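Local coordinates for protein coenzyme A transferase (Yersinia pestis, PDB 3QLI) that binds coenzyme A and probably transfers it between carboxylic acids such as acetate, at residues Leu42-Phe47 with Leu70-Phe75; Ala49-Leu54 with Ile177-Arg182; Leu135-Gly140 with Ser166-Arg171; Ala173-Val178 with Glu198-Val203. All coordinates share one frame; numbering follows the deposited sequence.

Interaction 1 (Leu42-Phe47 with Leu70-Phe75); sequences LSMGMF and LRVYYF
Strands 42-44 and 70-74 run parallel, 4.7 Å apart at closest approach and twisted by 31°, with Leu42 bonded through both its N and its O. Leu42 N donates to Arg71 O at 2.9 Å, and Leu42 O accepts from Tyr73 N at 2.9 Å. The ladder then changes character, for the next carbonyl that points at strand 42-44, Tyr73 O, is taken by a side chain. Ser43 OG, which chi1 of -175° sets opposite its own backbone N, donates to Tyr73 O at 2.7 Å from a position tilted out of the carbonyl plane. On the sheet face carrying Leu42 and Val72, the two side chains lie abreast, Leu42 CD2 resting 3.9 Å from Val72 CG1. Farther along, the extended Met44 runs beside Tyr74 and brings its methyl CE to 3.7 Å from Tyr74 CG, while the bent chain of Met46 sets CE 3.8 Å from Phe75 CB. The two strands, with helix 52-63 between them in sequence, form a beta-alpha-beta unit of the Rossmann-like N-terminal domain. Met46 also touches Glu76, a CoA-binding residue. Two backbone bonds and one serine hydroxyl thus join the segments, with apolar packing on both faces.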
loop_
_atom_site.group_PDB
_atom_site.type_symbol
_atom_site.label_atom_id
_atom_site.label_comp_id
_atom_site.label_asym_id
_atom_site.label_seq_id
_atom_site.Cartn_x
_atom_site.Cartn_y
_atom_site.Cartn_z
ATOM N N LEU A 42 2.992 26.161 10.550
ATOM C CA LEU A 42 4.387 25.956 10.903
ATOM C C LEU A 42 4.715 24.471 10.910
ATOM O O LEU A 42 3.875 23.644 11.255
ATOM C CB LEU A 42 4.676 26.561 12.277
ATOM C CG LEU A 42 6.129 26.445 12.763
ATOM C CD1 LEU A 42 6.655 27.756 13.274
ATOM C CD2 LEU A 42 6.226 25.392 13.832
ATOM N N SER A 43 5.944 24.130 10.531
ATOM C CA SER A 43 6.414 22.758 10.681
ATOM C C SER A 43 7.826 22.808 11.252
ATOM O O SER A 43 8.437 23.876 11.327
ATOM C CB SER A 43 6.386 22.012 9.339
ATOM O OG SER A 43 6.727 20.631 9.490
ATOM N N MET A 44 8.331 21.662 11.674
ATOM C CA MET A 44 9.644 21.597 12.289
ATOM C C MET A 44 10.252 20.235 11.990
ATOM O O MET A 44 9.569 19.343 11.498
ATOM C CB MET A 44 9.527 21.771 13.800
ATOM C CG MET A 44 8.554 20.778 14.435
ATOM S SD MET A 44 8.366 21.059 16.214
ATOM C CE MET A 44 7.009 19.945 16.597
ATOM N N GLY A 45 11.536 20.090 12.300
ATOM C CA GLY A 45 12.224 18.836 12.100
ATOM C C GLY A 45 11.703 17.745 13.010
ATOM O O GLY A 45 10.921 17.994 13.933
ATOM N N MET A 46 12.153 16.518 12.772
ATOM C CA MET A 46 11.721 15.366 13.561
ATOM C C MET A 46 12.616 15.036 14.754
ATOM O O MET A 46 13.838 15.061 14.640
ATOM C CB MET A 46 11.650 14.115 12.677
ATOM C CG MET A 46 10.772 14.228 11.449
ATOM S SD MET A 46 10.895 12.751 10.418
ATOM C CE MET A 46 10.109 11.535 11.468
ATOM N N PHE A 47 12.006 14.733 15.897
ATOM C CA PHE A 47 12.766 14.312 17.076
ATOM C C PHE A 47 13.830 15.297 17.559
ATOM O O PHE A 47 13.532 16.421 17.948
ATOM C CB PHE A 47 13.364 12.914 16.890
ATOM C CG PHE A 47 13.651 12.208 18.185
ATOM C CD1 PHE A 47 12.636 11.964 19.095
ATOM C CD2 PHE A 47 14.934 11.801 18.499
ATOM C CE1 PHE A 47 12.896 11.323 20.291
ATOM C CE2 PHE A 47 15.201 11.159 19.692
ATOM C CZ PHE A 47 14.181 10.920 20.589
ATOM N N LEU A 70 -2.349 29.021 15.355
ATOM C CA LEU A 70 -1.142 28.530 14.695
ATOM C C LEU A 70 -1.190 27.012 14.598
ATOM O O LEU A 70 -1.184 26.309 15.609
ATOM C CB LEU A 70 0.119 28.969 15.452
ATOM C CG LEU A 70 1.446 28.534 14.805
ATOM C CD1 LEU A 70 1.670 29.263 13.484
ATOM C CD2 LEU A 70 2.613 28.796 15.757
ATOM N N ARG A 71 -1.251 26.506 13.376
ATOM C CA ARG A 71 -1.272 25.065 13.180
ATOM C C ARG A 71 0.166 24.594 13.066
ATOM O O ARG A 71 0.950 25.181 12.321
ATOM C CB ARG A 71 -2.018 24.714 11.905
ATOM C CG ARG A 71 -3.510 24.966 11.950
ATOM C CD ARG A 71 -4.156 24.387 10.703
ATOM N NE ARG A 71 -5.603 24.575 10.695
ATOM C CZ ARG A 71 -6.407 24.065 9.771
ATOM N NH1 ARG A 71 -5.901 23.341 8.777
ATOM N NH2 ARG A 71 -7.716 24.281 9.839
ATOM N N VAL A 72 0.521 23.544 13.802
ATOM C CA VAL A 72 1.853 22.969 13.678
ATOM C C VAL A 72 1.726 21.557 13.137
ATOM O O VAL A 72 1.120 20.677 13.782
ATOM C CB VAL A 72 2.610 22.967 15.025
ATOM C CG1 VAL A 72 4.004 22.319 14.862
ATOM C CG2 VAL A 72 2.723 24.391 15.567
ATOM N N TYR A 73 2.284 21.354 11.940
ATOM C CA TYR A 73 2.259 20.071 11.248
ATOM C C TYR A 73 3.623 19.390 11.436
ATOM O O TYR A 73 4.657 19.970 11.109
ATOM C CB TYR A 73 2.008 20.290 9.757
ATOM C CG TYR A 73 0.616 20.761 9.393
ATOM C CD1 TYR A 73 -0.348 19.857 8.953
ATOM C CD2 TYR A 73 0.273 22.119 9.448
ATOM C CE1 TYR A 73 -1.634 20.289 8.584
ATOM C CE2 TYR A 73 -1.009 22.555 9.093
ATOM C CZ TYR A 73 -1.958 21.635 8.666
ATOM O OH TYR A 73 -3.233 22.065 8.300
ATOM N N TYR A 74 3.642 18.157 11.941
ATOM C CA TYR A 74 4.921 17.563 12.329
ATOM C C TYR A 74 4.829 16.052 12.535
ATOM O O TYR A 74 3.728 15.515 12.695
ATOM C CB TYR A 74 5.410 18.221 13.631
ATOM C CG TYR A 74 4.513 17.880 14.797
ATOM C CD1 TYR A 74 4.862 16.885 15.699
ATOM C CD2 TYR A 74 3.296 18.526 14.971
ATOM C CE1 TYR A 74 4.025 16.552 16.754
ATOM C CE2 TYR A 74 2.443 18.195 16.027
ATOM C CZ TYR A 74 2.812 17.208 16.909
ATOM O OH TYR A 74 1.965 16.868 17.949
ATOM N N PHE A 75 5.996 15.406 12.582
ATOM C CA PHE A 75 6.148 13.965 12.787
ATOM C C PHE A 75 7.187 13.695 13.881
ATOM O O PHE A 75 8.062 14.523 14.124
ATOM C CB PHE A 75 6.704 13.307 11.521
ATOM C CG PHE A 75 5.716 13.151 10.404
ATOM C CD1 PHE A 75 5.018 11.968 10.241
ATOM C CD2 PHE A 75 5.525 14.166 9.485
ATOM C CE1 PHE A 75 4.126 11.812 9.201
ATOM C CE2 PHE A 75 4.633 14.016 8.443
ATOM C CZ PHE A 75 3.934 12.837 8.300
#

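Interaction 2 (Ala49-Leu54 with Ile177-Arg182); sequences AEPPAL and IVEVNR
The carboxylate of Glu179 reaches up from its strand to the first turn of helix 52-63 and meets two consecutive peptide N-H groups. Ala53 N donates to Glu179 OE2 at 3.0 Å through the syn lone pair, and Leu54 N donates to Glu179 OE1 at 2.9 Å, also on the syn side but 18° out of the carboxylate plane. With CG opposite the backbone N (chi1 177°) and the chain extended beyond it, the acid stands at full length between the prolines and Leu54. Pro51 CB lies 3.3 Å from Glu179 OE1, and the ring of Pro52 crosses the glutamate at a slant, its CD 3.3 Å from OE2 of Glu179. Pro51 is at the N-cap, and the carboxylate, from a distant strand, takes the N-H groups of the first turn, where the helix dipole would probably favour its negative charge. Strand 175-180 belongs to the parallel sheet of the Rossmann-like N-terminal domain, and helix 52-63 packs against that sheet. Leu54 and Glu179 run past each other in opposite directions; Leu54 CD1 meets Ile177 CG2 at 3.7 Å, those two chains crossing aslant. Asn205 gives Glu179 OE2 a further hydrogen bond from its ND2, and Ala32 of helix 29-32 packs on both Leu54 and Ile177.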
loop_
_atom_site.group_PDB
_atom_site.type_symbol
_atom_site.label_atom_id
_atom_site.label_comp_id
_atom_site.label_asym_id
_atom_site.label_seq_id
_atom_site.Cartn_x
_atom_site.Cartn_y
_atom_site.Cartn_z
ATOM N N ALA A 49 15.774 16.851 15.964
ATOM C CA ALA A 49 15.737 17.995 15.059
ATOM C C ALA A 49 14.910 19.173 15.602
ATOM O O ALA A 49 15.149 20.318 15.226
ATOM C CB ALA A 49 15.240 17.576 13.685
ATOM N N GLU A 50 13.926 18.899 16.459
ATOM C CA GLU A 50 13.090 19.971 17.003
ATOM C C GLU A 50 14.015 20.959 17.709
ATOM O O GLU A 50 14.899 20.555 18.460
ATOM C CB GLU A 50 12.051 19.405 17.977
ATOM C CG GLU A 50 11.128 18.349 17.368
ATOM C CD GLU A 50 10.169 17.737 18.378
ATOM O OE1 GLU A 50 10.427 17.838 19.593
ATOM O OE2 GLU A 50 9.155 17.146 17.953
ATOM N N PRO A 51 13.816 22.254 17.468
ATOM C CA PRO A 51 14.726 23.268 18.024
ATOM C C PRO A 51 14.265 23.849 19.377
ATOM O O PRO A 51 13.310 24.616 19.414
ATOM C CB PRO A 51 14.750 24.342 16.927
ATOM C CG PRO A 51 13.399 24.243 16.295
ATOM C CD PRO A 51 12.950 22.802 16.411
ATOM N N PRO A 52 14.946 23.483 20.477
ATOM C CA PRO A 52 14.444 23.831 21.816
ATOM C C PRO A 52 14.353 25.320 22.112
ATOM O O PRO A 52 13.397 25.722 22.765
ATOM C CB PRO A 52 15.456 23.166 22.768
ATOM C CG PRO A 52 16.686 22.914 21.916
ATOM C CD PRO A 52 16.123 22.596 20.551
ATOM N N ALA A 53 15.303 26.123 21.659
ATOM C CA ALA A 53 15.247 27.547 21.985
ATOM C C ALA A 53 14.139 28.256 21.205
ATOM O O ALA A 53 13.419 29.112 21.744
ATOM C CB ALA A 53 16.605 28.215 21.752
ATOM N N LEU A 54 13.995 27.889 19.936
ATOM C CA LEU A 54 12.945 28.456 19.087
ATOM C C LEU A 54 11.576 28.019 19.590
ATOM O O LEU A 54 10.647 28.819 19.636
ATOM C CB LEU A 54 13.133 28.038 17.616
ATOM C CG LEU A 54 14.343 28.656 16.906
ATOM C CD1 LEU A 54 14.540 28.052 15.503
ATOM C CD2 LEU A 54 14.209 30.183 16.811
ATOM N N ILE A 177 13.883 29.131 9.540
ATOM C CA ILE A 177 14.599 29.636 10.711
ATOM C C ILE A 177 15.427 28.503 11.292
ATOM O O ILE A 177 14.882 27.437 11.595
ATOM C CB ILE A 177 13.613 30.091 11.809
ATOM C CG1 ILE A 177 12.573 31.049 11.222
ATOM C CG2 ILE A 177 14.369 30.706 12.997
ATOM C CD1 ILE A 177 11.525 31.509 12.239
ATOM N N VAL A 178 16.736 28.712 11.451
ATOM C CA VAL A 178 17.579 27.640 11.987
ATOM C C VAL A 178 18.062 27.918 13.406
ATOM O O VAL A 178 18.237 29.067 13.814
ATOM C CB VAL A 178 18.802 27.359 11.095
ATOM C CG1 VAL A 178 18.365 27.078 9.664
ATOM C CG2 VAL A 178 19.771 28.523 11.150
ATOM N N GLU A 179 18.270 26.840 14.146
ATOM C CA GLU A 179 18.881 26.905 15.458
ATOM C C GLU A 179 20.200 26.146 15.378
ATOM O O GLU A 179 20.223 24.912 15.296
ATOM C CB GLU A 179 17.949 26.285 16.496
ATOM C CG GLU A 179 18.522 26.230 17.914
ATOM C CD GLU A 179 17.426 26.082 18.957
ATOM O OE1 GLU A 179 16.311 26.605 18.715
ATOM O OE2 GLU A 179 17.668 25.453 20.016
ATOM N N VAL A 180 21.292 26.902 15.360
ATOM C CA VAL A 180 22.633 26.355 15.278
ATOM C C VAL A 180 22.995 25.693 16.605
ATOM O O VAL A 180 22.783 26.261 17.685
ATOM C CB VAL A 180 23.662 27.469 14.933
ATOM C CG1 VAL A 180 25.110 26.996 15.194
ATOM C CG2 VAL A 180 23.481 27.940 13.493
ATOM N N ASN A 181 23.531 24.485 16.521
ATOM C CA ASN A 181 23.892 23.721 17.710
ATOM C C ASN A 181 25.138 22.916 17.406
ATOM O O ASN A 181 25.113 22.052 16.533
ATOM C CB ASN A 181 22.737 22.787 18.084
ATOM C CG ASN A 181 22.991 22.022 19.358
ATOM O OD1 ASN A 181 24.066 22.113 19.945
ATOM N ND2 ASN A 181 21.997 21.272 19.803
ATOM N N ARG A 182 26.234 23.186 18.113
ATOM C CA ARG A 182 27.486 22.489 17.812
ATOM C C ARG A 182 27.374 20.999 18.123
ATOM O O ARG A 182 28.195 20.197 17.670
ATOM C CB ARG A 182 28.677 23.122 18.545
ATOM C CG ARG A 182 28.592 23.024 20.049
ATOM C CD ARG A 182 29.886 23.481 20.734
ATOM N NE ARG A 182 29.942 22.960 22.097
ATOM C CZ ARG A 182 29.569 23.640 23.179
ATOM N NH1 ARG A 182 29.135 24.890 23.068
ATOM N NH2 ARG A 182 29.646 23.069 24.378
#

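Interaction 3 (Leu135-Gly140 with Ser166-Arg171); sequences LAEEIG and SSRIAR
Glu137 OE2 is gripped by two donors, the guanidinium of Arg168 and a water. Arg168 NH2 donates to it at 3.0 Å in a salt bridge with an N-H...O angle of 163°, and Glu137 OE2 receives the bond on its anti lone pair, the one turned away from OE1. The water donates to the same Glu137 OE2 at 3.0 Å and accepts from Arg168 NH1 at 3.1 Å, closing a ring in which both terminal nitrogens of the arginine serve one oxygen, one directly and one through solvent. Oxygen and water both sit at the edge of the guanidinium and in its plane, whereas the carboxylate plane is turned 59° from it. The arginine chain bends at chi2 while the glutamate is extended, and the two cross at about a right angle. Beneath the charged pair, Ala136 CB lies over one guanidinium face, 3.4 Å above its plane and displaced toward the rim. Arg168 NE has a second hold, donating to Ser172 OG one turn on, which helps fix the rotation of the group.

The helices involved, 131-139 and 166-172, lead into the neighbouring parallel strands 143-148 and 175-180 of the Rossmann-like N-terminal domain; their short segments are inclined at 64°. Inward of the salt bridge the contact becomes apolar. Ile169 CD1 wedges against the start of the 135-140 segment, 3.6 Å from Leu135 CB and 3.7 Å from Ala136 CB. Leu135 and Ile169 reach on to the sheet, touching Tyr73 and Phe144 respectively.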
loop_
_atom_site.group_PDB
_atom_site.type_symbol
_atom_site.label_atom_id
_atom_site.label_comp_id
_atom_site.label_asym_id
_atom_site.label_seq_id
_atom_site.Cartn_x
_atom_site.Cartn_y
_atom_site.Cartn_z
ATOM N N LEU A 135 3.263 18.319 2.744
ATOM C CA LEU A 135 3.499 19.539 3.512
ATOM C C LEU A 135 3.701 20.759 2.606
ATOM O O LEU A 135 3.170 21.846 2.857
ATOM C CB LEU A 135 4.706 19.356 4.443
ATOM C CG LEU A 135 4.410 18.439 5.627
ATOM C CD1 LEU A 135 5.697 17.905 6.260
ATOM C CD2 LEU A 135 3.551 19.179 6.661
ATOM N N ALA A 136 4.467 20.570 1.542
ATOM C CA ALA A 136 4.859 21.689 0.697
ATOM C C ALA A 136 3.709 22.135 -0.190
ATOM O O ALA A 136 3.585 23.320 -0.518
ATOM C CB ALA A 136 6.059 21.310 -0.150
ATOM N N GLU A 137 2.864 21.186 -0.580
ATOM C CA GLU A 137 1.910 21.445 -1.656
ATOM C C GLU A 137 0.448 21.462 -1.206
ATOM O O GLU A 137 -0.198 22.485 -1.310
ATOM C CB GLU A 137 2.132 20.486 -2.836
ATOM C CG GLU A 137 3.446 20.779 -3.564
ATOM C CD GLU A 137 3.765 19.803 -4.686
ATOM O OE1 GLU A 137 2.848 19.129 -5.208
ATOM O OE2 GLU A 137 4.958 19.713 -5.046
ATOM N N GLU A 138 -0.080 20.349 -0.706
ATOM C CA GLU A 138 -1.481 20.362 -0.291
ATOM C C GLU A 138 -1.698 21.236 0.931
ATOM O O GLU A 138 -2.663 21.992 1.000
ATOM C CB GLU A 138 -2.009 18.954 -0.022
ATOM C CG GLU A 138 -2.524 18.245 -1.281
ATOM C CD GLU A 138 -1.440 17.426 -1.940
ATOM O OE1 GLU A 138 -0.241 17.671 -1.653
ATOM O OE2 GLU A 138 -1.777 16.543 -2.749
ATOM N N ILE A 139 -0.794 21.135 1.895
ATOM C CA ILE A 139 -0.954 21.872 3.144
ATOM C C ILE A 139 -0.353 23.264 3.050
ATOM O O ILE A 139 -1.038 24.269 3.285
ATOM C CB ILE A 139 -0.323 21.095 4.310
ATOM C CG1 ILE A 139 -1.090 19.779 4.532
ATOM C CG2 ILE A 139 -0.282 21.966 5.572
ATOM C CD1 ILE A 139 -0.341 18.758 5.403
ATOM N N GLY A 140 0.930 23.325 2.712
ATOM C CA GLY A 140 1.613 24.596 2.573
ATOM C C GLY A 140 2.183 25.011 3.915
ATOM O O GLY A 140 1.477 25.028 4.917
ATOM N N SER A 166 12.201 17.286 5.907
ATOM C CA SER A 166 12.859 18.528 6.301
ATOM C C SER A 166 13.669 19.176 5.184
ATOM O O SER A 166 13.645 20.392 5.022
ATOM C CB SER A 166 13.751 18.294 7.525
ATOM O OG SER A 166 12.978 18.002 8.674
ATOM N N SER A 167 14.387 18.369 4.415
ATOM C CA SER A 167 15.198 18.917 3.322
ATOM C C SER A 167 14.362 19.591 2.229
ATOM O O SER A 167 14.825 20.523 1.564
ATOM C CB SER A 167 16.119 17.840 2.721
ATOM O OG SER A 167 15.360 16.779 2.164
ATOM N N ARG A 168 13.136 19.121 2.035
ATOM C CA ARG A 168 12.212 19.788 1.113
ATOM C C ARG A 168 11.575 21.043 1.728
ATOM O O ARG A 168 11.526 22.111 1.102
ATOM C CB ARG A 168 11.096 18.823 0.690
ATOM C CG ARG A 168 9.920 19.481 -0.050
ATOM C CD ARG A 168 10.336 20.006 -1.411
ATOM N NE ARG A 168 9.226 20.647 -2.131
ATOM C CZ ARG A 168 8.312 19.998 -2.848
ATOM N NH1 ARG A 168 8.347 18.672 -2.943
ATOM N NH2 ARG A 168 7.348 20.679 -3.460
ATOM N N ILE A 169 11.075 20.914 2.951
ATOM C CA ILE A 169 10.284 21.996 3.530
ATOM C C ILE A 169 11.173 23.174 3.921
ATOM O O ILE A 169 10.709 24.311 3.931
ATOM C CB ILE A 169 9.442 21.535 4.729
ATOM C CG1 ILE A 169 8.538 20.370 4.312
ATOM C CG2 ILE A 169 8.603 22.709 5.276
ATOM C CD1 ILE A 169 7.732 20.658 3.033
ATOM N N ALA A 170 12.444 22.905 4.229
ATOM C CA ALA A 170 13.406 23.983 4.512
ATOM C C ALA A 170 13.505 24.923 3.321
ATOM O O ALA A 170 13.725 26.131 3.472
ATOM C CB ALA A 170 14.786 23.414 4.861
ATOM N N ARG A 171 13.329 24.354 2.135
ATOM C CA ARG A 171 13.402 25.102 0.888
ATOM C C ARG A 171 12.031 25.601 0.435
ATOM O O ARG A 171 11.914 26.713 -0.078
ATOM C CB ARG A 171 14.062 24.252 -0.209
ATOM C CG ARG A 171 15.512 23.889 0.142
ATOM C CD ARG A 171 16.066 22.767 -0.690
ATOM N NE ARG A 171 17.525 22.712 -0.584
ATOM C CZ ARG A 171 18.201 22.091 0.383
ATOM N NH1 ARG A 171 17.560 21.453 1.371
ATOM N NH2 ARG A 171 19.532 22.111 0.359
HETATM O O HOH W 1 6.687 17.218 -5.111
#

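Interaction 4 (Ala173-Val178 with Glu198-Val203); sequences ARRFIV and EVDAIV
Val178 is packed on by Ile202, Val199 and Phe176; its CG2 meets the first two and its CG1 lies over the ring. CG2 of Val178 is 3.9 Å from Ile202 CG1, the two side chains running alongside each other and pointing the same way, while Val199 crosses at about a right angle and brings CG1 to 3.9 Å from the same CG2 of Val178. The other branch of Val178, CG1, sits 3.4 Å above the plane of the Phe176 ring and off toward the rim. Val199 thus settles into the notch between phenylalanine and valine, its CG2 4.0 Å from Phe176 CD2. A first torsion of 179° swings the Phe176 ring opposite its backbone N and puts Glu198 O at the ring edge.

Strands 175-178 and 201-203 are adjacent parallel members of the sheet in the Rossmann-like N-terminal domain, strand 201-204 being outermost within the chain. Their ladder includes Val178 N to Ala201 O and Val203 N to Val178 O. On the sheet face opposite Val178, the small Ala201 lies beside Ile177. Where the ladder begins, Asp200 binds Phe176 twice: Asp200 N donates to Phe176 O at 2.8 Å, and Asp200 OD2 accepts from Phe176 N at 2.8 Å. Asp200 OD1 takes Arg175 NH1 in a salt bridge of 2.9 Å, lying in the guanidinium plane, but the arginine comes from above the carboxylate, the two planes 81° apart.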
loop_
_atom_site.group_PDB
_atom_site.type_symbol
_atom_site.label_atom_id
_atom_site.label_comp_id
_atom_site.label_asym_id
_atom_site.label_seq_id
_atom_site.Cartn_x
_atom_site.Cartn_y
_atom_site.Cartn_z
ATOM N N ALA A 173 9.232 26.105 2.468
ATOM C CA ALA A 173 8.562 27.005 3.421
ATOM C C ALA A 173 8.853 28.450 3.048
ATOM O O ALA A 173 9.922 28.767 2.518
ATOM C CB ALA A 173 9.014 26.724 4.849
ATOM N N ARG A 174 7.909 29.342 3.318
ATOM C CA ARG A 174 8.107 30.733 2.944
ATOM C C ARG A 174 9.173 31.438 3.790
ATOM O O ARG A 174 9.798 32.407 3.335
ATOM C CB ARG A 174 6.756 31.464 2.923
ATOM C CG ARG A 174 5.893 30.942 1.771
ATOM C CD ARG A 174 4.522 31.588 1.705
ATOM N NE ARG A 174 3.506 30.823 2.424
ATOM C CZ ARG A 174 2.864 29.779 1.915
ATOM N NH1 ARG A 174 3.150 29.358 0.693
ATOM N NH2 ARG A 174 1.941 29.153 2.634
ATOM N N ARG A 175 9.386 30.935 5.008
ATOM C CA ARG A 175 10.522 31.336 5.854
ATOM C C ARG A 175 11.167 30.096 6.509
ATOM O O ARG A 175 10.477 29.170 6.936
ATOM C CB ARG A 175 10.093 32.332 6.949
ATOM C CG ARG A 175 9.576 33.672 6.437
ATOM C CD ARG A 175 10.694 34.508 5.803
ATOM N NE ARG A 175 10.278 35.897 5.586
ATOM C CZ ARG A 175 10.990 36.797 4.918
ATOM N NH1 ARG A 175 12.162 36.462 4.386
ATOM N NH2 ARG A 175 10.534 38.039 4.785
ATOM N N PHE A 176 12.493 30.101 6.586
ATOM C CA PHE A 176 13.242 29.013 7.202
ATOM C C PHE A 176 14.112 29.589 8.314
ATOM O O PHE A 176 14.959 30.451 8.060
ATOM C CB PHE A 176 14.103 28.319 6.145
ATOM C CG PHE A 176 14.937 27.183 6.670
ATOM C CD1 PHE A 176 14.445 26.325 7.650
ATOM C CD2 PHE A 176 16.211 26.959 6.165
ATOM C CE1 PHE A 176 15.209 25.260 8.118
ATOM C CE2 PHE A 176 16.987 25.899 6.639
ATOM C CZ PHE A 176 16.482 25.049 7.607
ATOM N N ILE A 177 13.883 29.131 9.540
ATOM C CA ILE A 177 14.599 29.636 10.711
ATOM C C ILE A 177 15.427 28.503 11.292
ATOM O O ILE A 177 14.882 27.437 11.595
ATOM C CB ILE A 177 13.613 30.091 11.809
ATOM C CG1 ILE A 177 12.573 31.049 11.222
ATOM C CG2 ILE A 177 14.369 30.706 12.997
ATOM C CD1 ILE A 177 11.525 31.509 12.239
ATOM N N VAL A 178 16.736 28.712 11.451
ATOM C CA VAL A 178 17.579 27.640 11.987
ATOM C C VAL A 178 18.062 27.918 13.406
ATOM O O VAL A 178 18.237 29.067 13.814
ATOM C CB VAL A 178 18.802 27.359 11.095
ATOM C CG1 VAL A 178 18.365 27.078 9.664
ATOM C CG2 VAL A 178 19.771 28.523 11.150
ATOM N N GLU A 198 19.784 30.751 1.832
ATOM C CA GLU A 198 18.463 30.130 1.858
ATOM C C GLU A 198 17.840 30.147 3.251
ATOM O O GLU A 198 16.772 29.589 3.457
ATOM C CB GLU A 198 18.555 28.671 1.407
ATOM C CG GLU A 198 18.184 28.456 -0.033
ATOM C CD GLU A 198 19.334 28.716 -0.975
ATOM O OE1 GLU A 198 20.257 27.875 -1.013
ATOM O OE2 GLU A 198 19.313 29.750 -1.683
ATOM N N VAL A 199 18.531 30.770 4.199
ATOM C CA VAL A 199 18.119 30.800 5.590
ATOM C C VAL A 199 17.624 32.215 5.905
ATOM O O VAL A 199 18.244 33.200 5.506
ATOM C CB VAL A 199 19.307 30.414 6.497
ATOM C CG1 VAL A 199 18.987 30.643 7.967
ATOM C CG2 VAL A 199 19.720 28.944 6.234
ATOM N N ASP A 200 16.494 32.329 6.593
ATOM C CA ASP A 200 15.935 33.651 6.827
ATOM C C ASP A 200 16.375 34.238 8.152
ATOM O O ASP A 200 16.511 35.460 8.287
ATOM C CB ASP A 200 14.414 33.622 6.717
ATOM C CG ASP A 200 13.955 33.352 5.306
ATOM O OD1 ASP A 200 13.998 34.282 4.473
ATOM O OD2 ASP A 200 13.565 32.202 5.031
ATOM N N ALA A 201 16.597 33.376 9.133
ATOM C CA ALA A 201 17.046 33.842 10.439
ATOM C C ALA A 201 17.767 32.738 11.181
ATOM O O ALA A 201 17.494 31.549 10.966
ATOM C CB ALA A 201 15.868 34.359 11.262
ATOM N N ILE A 202 18.675 33.142 12.066
ATOM C CA ILE A 202 19.538 32.221 12.796
ATOM C C ILE A 202 19.548 32.522 14.291
ATOM O O ILE A 202 19.685 33.682 14.694
ATOM C CB ILE A 202 20.991 32.364 12.310
ATOM C CG1 ILE A 202 21.064 32.160 10.793
ATOM C CG2 ILE A 202 21.916 31.412 13.086
ATOM C CD1 ILE A 202 22.347 32.723 10.159
ATOM N N VAL A 203 19.394 31.488 15.111
ATOM C CA VAL A 203 19.697 31.610 16.537
ATOM C C VAL A 203 20.715 30.535 16.873
ATOM O O VAL A 203 20.901 29.594 16.093
ATOM C CB VAL A 203 18.442 31.459 17.435
ATOM C CG1 VAL A 203 17.371 32.468 17.026
ATOM C CG2 VAL A 203 17.886 30.021 17.381
#

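How the interactions relate
All four contacts lie in the Rossmann-like N-terminal domain, around a parallel sheet ordered 94-98, 70-74, 41-44, 143-148, 175-180, 201-204. Interactions 1 and 4 join strand pairs on either side of strand 143-148, their centres about 15 Å apart. Interaction 2, its centre about 11 Å from that of interaction 4, shares Ile177 and Val178 with it and ties helix 52-63, the crossover of interaction 1, to strand 175-180. Interaction 3 pairs two helices, its centre about 11 Å from that of interaction 1. Along the chain, interactions 1 and 2 alternate; 1 closes before 3 opens, and 3, nested within 2, closes before 4 opens, so segments far apart in sequence meet on one sheet and its helices.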